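Local coordinates for protein major mite allergen Der p 23 (Dermatophagoides pteronyssinus, PDB 4ZCE) that is a major house dust mite allergen recognised by IgE that carries a peritrophin-A-type domain but does not bind chitin in vitro, at residues H21-C26 / V32-P37. Numbering follows the deposited sequence.
With EDO (1,2-ethanediol), chain C.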
ATOM      1  N   HIS A  21      10.095  -0.611   2.618  1.00 11.66           N
ATOM      2  CA  HIS A  21       8.983   0.318   2.430  1.00 12.06           C
ATOM      3  C   HIS A  21       8.426   0.279   1.010  1.00 15.05           C
ATOM      4  O   HIS A  21       7.508   1.029   0.690  1.00 18.74           O
ATOM      5  CB  HIS A  21       9.417   1.750   2.730  1.00 14.00           C
ATOM      6  CG  HIS A  21      10.067   1.904   4.067  1.00 15.00           C
ATOM      7  ND1 HIS A  21      11.430   2.021   4.215  1.00 19.87           N
ATOM      8  CD2 HIS A  21       9.540   1.936   5.314  1.00 15.05           C
ATOM      9  CE1 HIS A  21      11.719   2.128   5.505  1.00 16.92           C
ATOM     10  NE2 HIS A  21      10.592   2.069   6.188  1.00 14.16           N
ATOM     11  N   LYS A  22       8.994  -0.564   0.150  1.00 10.76           N
ATOM     12  CA  LYS A  22       8.596  -0.574  -1.255  1.00 12.15           C
ATOM     13  C   LYS A  22       8.218  -1.983  -1.676  1.00 11.45           C
ATOM     14  O   LYS A  22       8.435  -2.948  -0.949  1.00 12.79           O
ATOM     15  CB  LYS A  22       9.720  -0.024  -2.137  1.00 11.79           C
ATOM     16  CG  LYS A  22      10.088   1.426  -1.793  1.00 12.46           C
ATOM     17  CD  LYS A  22      11.092   1.994  -2.769  1.00 16.20           C
ATOM     18  CE  LYS A  22      11.457   3.423  -2.416  1.00 22.95           C
ATOM     19  NZ  LYS A  22      12.399   4.017  -3.381  1.00 30.26           N
ATOM     20  N   PHE A  23       7.619  -2.080  -2.856  1.00  9.74           N
ATOM     21  CA  PHE A  23       7.253  -3.370  -3.429  1.00 12.45           C
ATOM     22  C   PHE A  23       7.057  -3.228  -4.929  1.00 11.06           C
ATOM     23  O   PHE A  23       7.134  -2.129  -5.478  1.00 11.46           O
ATOM     24  CB  PHE A  23       5.985  -3.919  -2.748  1.00 11.49           C
ATOM     25  CG  PHE A  23       4.763  -3.033  -2.875  1.00 10.98           C
ATOM     26  CD1 PHE A  23       4.604  -1.927  -2.064  1.00 10.78           C
ATOM     27  CD2 PHE A  23       3.763  -3.319  -3.797  1.00 11.30           C
ATOM     28  CE1 PHE A  23       3.475  -1.121  -2.173  1.00 11.51           C
ATOM     29  CE2 PHE A  23       2.623  -2.508  -3.885  1.00 12.08           C
ATOM     30  CZ  PHE A  23       2.492  -1.425  -3.072  1.00 10.01           C
ATOM     31  N   TYR A  24       6.820  -4.350  -5.593  1.00 10.44           N
ATOM     32  CA  TYR A  24       6.588  -4.373  -7.019  1.00 11.02           C
ATOM     33  C   TYR A  24       5.227  -4.982  -7.329  1.00 11.57           C
ATOM     34  O   TYR A  24       4.822  -5.975  -6.728  1.00 11.51           O
ATOM     35  CB  TYR A  24       7.681  -5.175  -7.736  1.00  9.38           C
ATOM     36  CG  TYR A  24       9.042  -4.517  -7.694  1.00 10.43           C
ATOM     37  CD1 TYR A  24       9.969  -4.871  -6.724  1.00 13.55           C
ATOM     38  CD2 TYR A  24       9.400  -3.548  -8.622  1.00 13.26           C
ATOM     39  CE1 TYR A  24      11.232  -4.279  -6.681  1.00 13.03           C
ATOM     40  CE2 TYR A  24      10.655  -2.958  -8.591  1.00 14.30           C
ATOM     41  CZ  TYR A  24      11.562  -3.322  -7.612  1.00 12.59           C
ATOM     42  OH  TYR A  24      12.804  -2.713  -7.592  1.00 18.12           O
ATOM     43  N   ILE A  25       4.532  -4.388  -8.285  1.00 12.34           N
ATOM     44  CA  ILE A  25       3.294  -4.958  -8.786  1.00 11.71           C
ATOM     45  C   ILE A  25       3.541  -5.430 -10.206  1.00 12.85           C
ATOM     46  O   ILE A  25       4.021  -4.658 -11.049  1.00 13.65           O
ATOM     47  CB  ILE A  25       2.130  -3.940  -8.774  1.00 11.87           C
ATOM     48  CG1 ILE A  25       1.953  -3.343  -7.375  1.00 14.82           C
ATOM     49  CG2 ILE A  25       0.855  -4.625  -9.235  1.00 14.06           C
ATOM     50  CD1 ILE A  25       0.882  -2.250  -7.293  1.00 17.44           C
ATOM     51  N   CYS A  26       3.245  -6.704 -10.451  1.00 11.96           N
ATOM     52  CA  CYS A  26       3.399  -7.298 -11.772  1.00 13.41           C
ATOM     53  C   CYS A  26       2.044  -7.425 -12.458  1.00 15.44           C
ATOM     54  O   CYS A  26       1.067  -7.871 -11.857  1.00 17.22           O
ATOM     55  CB  CYS A  26       4.076  -8.668 -11.680  1.00 14.61           C
ATOM     56  SG  CYS A  26       5.844  -8.566 -11.234  1.00 15.31           S
ATOM     57  N   VAL A  32       5.824  -2.633 -11.871  1.00 14.84           N
ATOM     58  CA  VAL A  32       5.784  -1.246 -11.432  1.00 14.01           C
ATOM     59  C   VAL A  32       6.250  -1.187  -9.983  1.00 14.04           C
ATOM     60  O   VAL A  32       5.777  -1.943  -9.152  1.00 17.10           O
ATOM     61  CB  VAL A  32       4.356  -0.706 -11.534  1.00 15.56           C
ATOM     62  CG1 VAL A  32       4.182   0.630 -10.784  1.00 26.44           C
ATOM     63  CG2 VAL A  32       3.973  -0.590 -13.011  1.00 20.27           C
ATOM     64  N   HIS A  33       7.180  -0.285  -9.697  1.00 13.11           N
ATOM     65  CA  HIS A  33       7.738  -0.109  -8.362  1.00 12.78           C
ATOM     66  C   HIS A  33       6.853   0.850  -7.565  1.00 15.97           C
ATOM     67  O   HIS A  33       6.535   1.949  -8.036  1.00 17.05           O
ATOM     68  CB  HIS A  33       9.141   0.486  -8.508  1.00 11.24           C
ATOM     69  CG  HIS A  33      10.040   0.225  -7.353  1.00 12.68           C
ATOM     70  ND1 HIS A  33      11.305   0.768  -7.273  1.00 16.87           N
ATOM     71  CD2 HIS A  33       9.883  -0.525  -6.238  1.00 14.15           C
ATOM     72  CE1 HIS A  33      11.887   0.364  -6.163  1.00 17.28           C
ATOM     73  NE2 HIS A  33      11.045  -0.421  -5.513  1.00 13.98           N
ATOM     74  N   LYS A  34       6.455   0.439  -6.363  1.00 12.25           N
ATOM     75  CA  LYS A  34       5.519   1.205  -5.532  1.00 15.06           C
ATOM     76  C   LYS A  34       6.059   1.463  -4.132  1.00 11.48           C
ATOM     77  O   LYS A  34       6.915   0.730  -3.634  1.00 11.47           O
ATOM     78  CB  LYS A  34       4.202   0.449  -5.385  1.00 11.33           C
ATOM     79  CG  LYS A  34       3.374   0.340  -6.660  1.00 16.08           C
ATOM     80  CD  LYS A  34       2.992   1.711  -7.158  1.00 25.36           C
ATOM     81  CE  LYS A  34       1.735   1.655  -7.984  1.00 44.66           C
ATOM     82  NZ  LYS A  34       1.420   2.984  -8.578  1.00 40.37           N
ATOM     83  N   ASP A  35       5.530   2.514  -3.500  1.00 12.05           N
ATOM     84  CA  ASP A  35       5.827   2.860  -2.105  1.00 13.01           C
ATOM     85  C   ASP A  35       4.674   2.498  -1.192  1.00 12.15           C
ATOM     86  O   ASP A  35       3.519   2.706  -1.538  1.00 15.86           O
ATOM     87  CB  ASP A  35       6.036   4.366  -1.971  1.00 15.42           C
ATOM     88  CG  ASP A  35       7.207   4.863  -2.778  1.00 24.51           C
ATOM     89  OD1 ASP A  35       8.338   4.453  -2.477  1.00 21.06           O
ATOM     90  OD2 ASP A  35       6.997   5.681  -3.698  1.00 37.66           O
ATOM     91  N   CYS A  36       4.988   1.979  -0.010  1.00 10.36           N
ATOM     92  CA  CYS A  36       3.989   1.862   1.040  1.00 11.25           C
ATOM     93  C   CYS A  36       3.742   3.238   1.637  1.00 10.98           C
ATOM     94  O   CYS A  36       4.646   4.073   1.674  1.00 13.96           O
ATOM     95  CB  CYS A  36       4.459   0.926   2.146  1.00  9.32           C
ATOM     96  SG  CYS A  36       4.360  -0.833   1.707  1.00 14.63           S
ATOM     97  N   PRO A  37       2.536   3.462   2.180  1.00  9.67           N
ATOM     98  CA  PRO A  37       2.176   4.780   2.722  1.00  9.59           C
ATOM     99  C   PRO A  37       2.596   4.965   4.183  1.00 12.17           C
ATOM    100  O   PRO A  37       2.769   3.992   4.908  1.00 11.75           O
ATOM    101  CB  PRO A  37       0.654   4.766   2.643  1.00 11.94           C
ATOM    102  CG  PRO A  37       0.317   3.324   2.851  1.00 12.61           C
ATOM    103  CD  PRO A  37       1.376   2.557   2.134  1.00 10.21           C
TER
HETATM  104  C1  EDO C 101       9.541   3.823  -5.683  1.00 38.73           C
HETATM  105  O1  EDO C 101      10.921   3.638  -5.942  1.00 39.72           O
HETATM  106  C2  EDO C 101       9.451   5.308  -5.475  1.00 42.75           C
HETATM  107  O2  EDO C 101       8.325   5.725  -6.213  1.00 48.35           O
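Tyr-24 and His-33 lie ring on ring in an offset stack, centroids 4.2 Å apart and planes within 8° of parallel. His-33 turns its CG anti to the backbone N (chi1 -156°), which swings the imidazole across to its partner strand and brings CD2 over the phenol face; the imidazole edge, at CD2, meets Phe-23 O close to the ring plane, and NE2 is hydrogen-bonded to Asp-16. Over the other imidazole face sits O1 of an ethanediol, probably from the crystallisation liquor. The diol links the next pair on this side: Lys-22 NZ donates to its O1 (3.0 Å), and its O2 donates to Asp-35 OD2 (2.8 Å). Lys-22, extended beyond CG, runs alongside Asp-35, yet NZ stays 4.2 Å from OD1, too far for a salt bridge.

On the reverse side, Lys-34 sets CB over the Phe-23 ring as a CH-pi contact, 3.6 Å from the centroid. Its chain turns about CB-CG (chi2 -61°), and CG rests against Ile-25 CD1 (3.6 Å), while Cys-36 SG approaches the Phe-23 ring obliquely.

Paired backbone hydrogen bonds join Phe-23 to Lys-34 and Ile-25 to Val-32; Cys-36 N donates another to His-21 O (2.8 Å). This antiparallel hairpin of the peritrophin-A-type domain lies within the region important for IgE binding. Strand 22-27 is central, between 30-35 and 12-15; its Cys-26 is disulfide-bonded to Cys-7, Cys-36, just beyond strand 30-35, to Cys-49 of strand 48-49, and Trp-42 of strand 42-43 stacks on Phe-23.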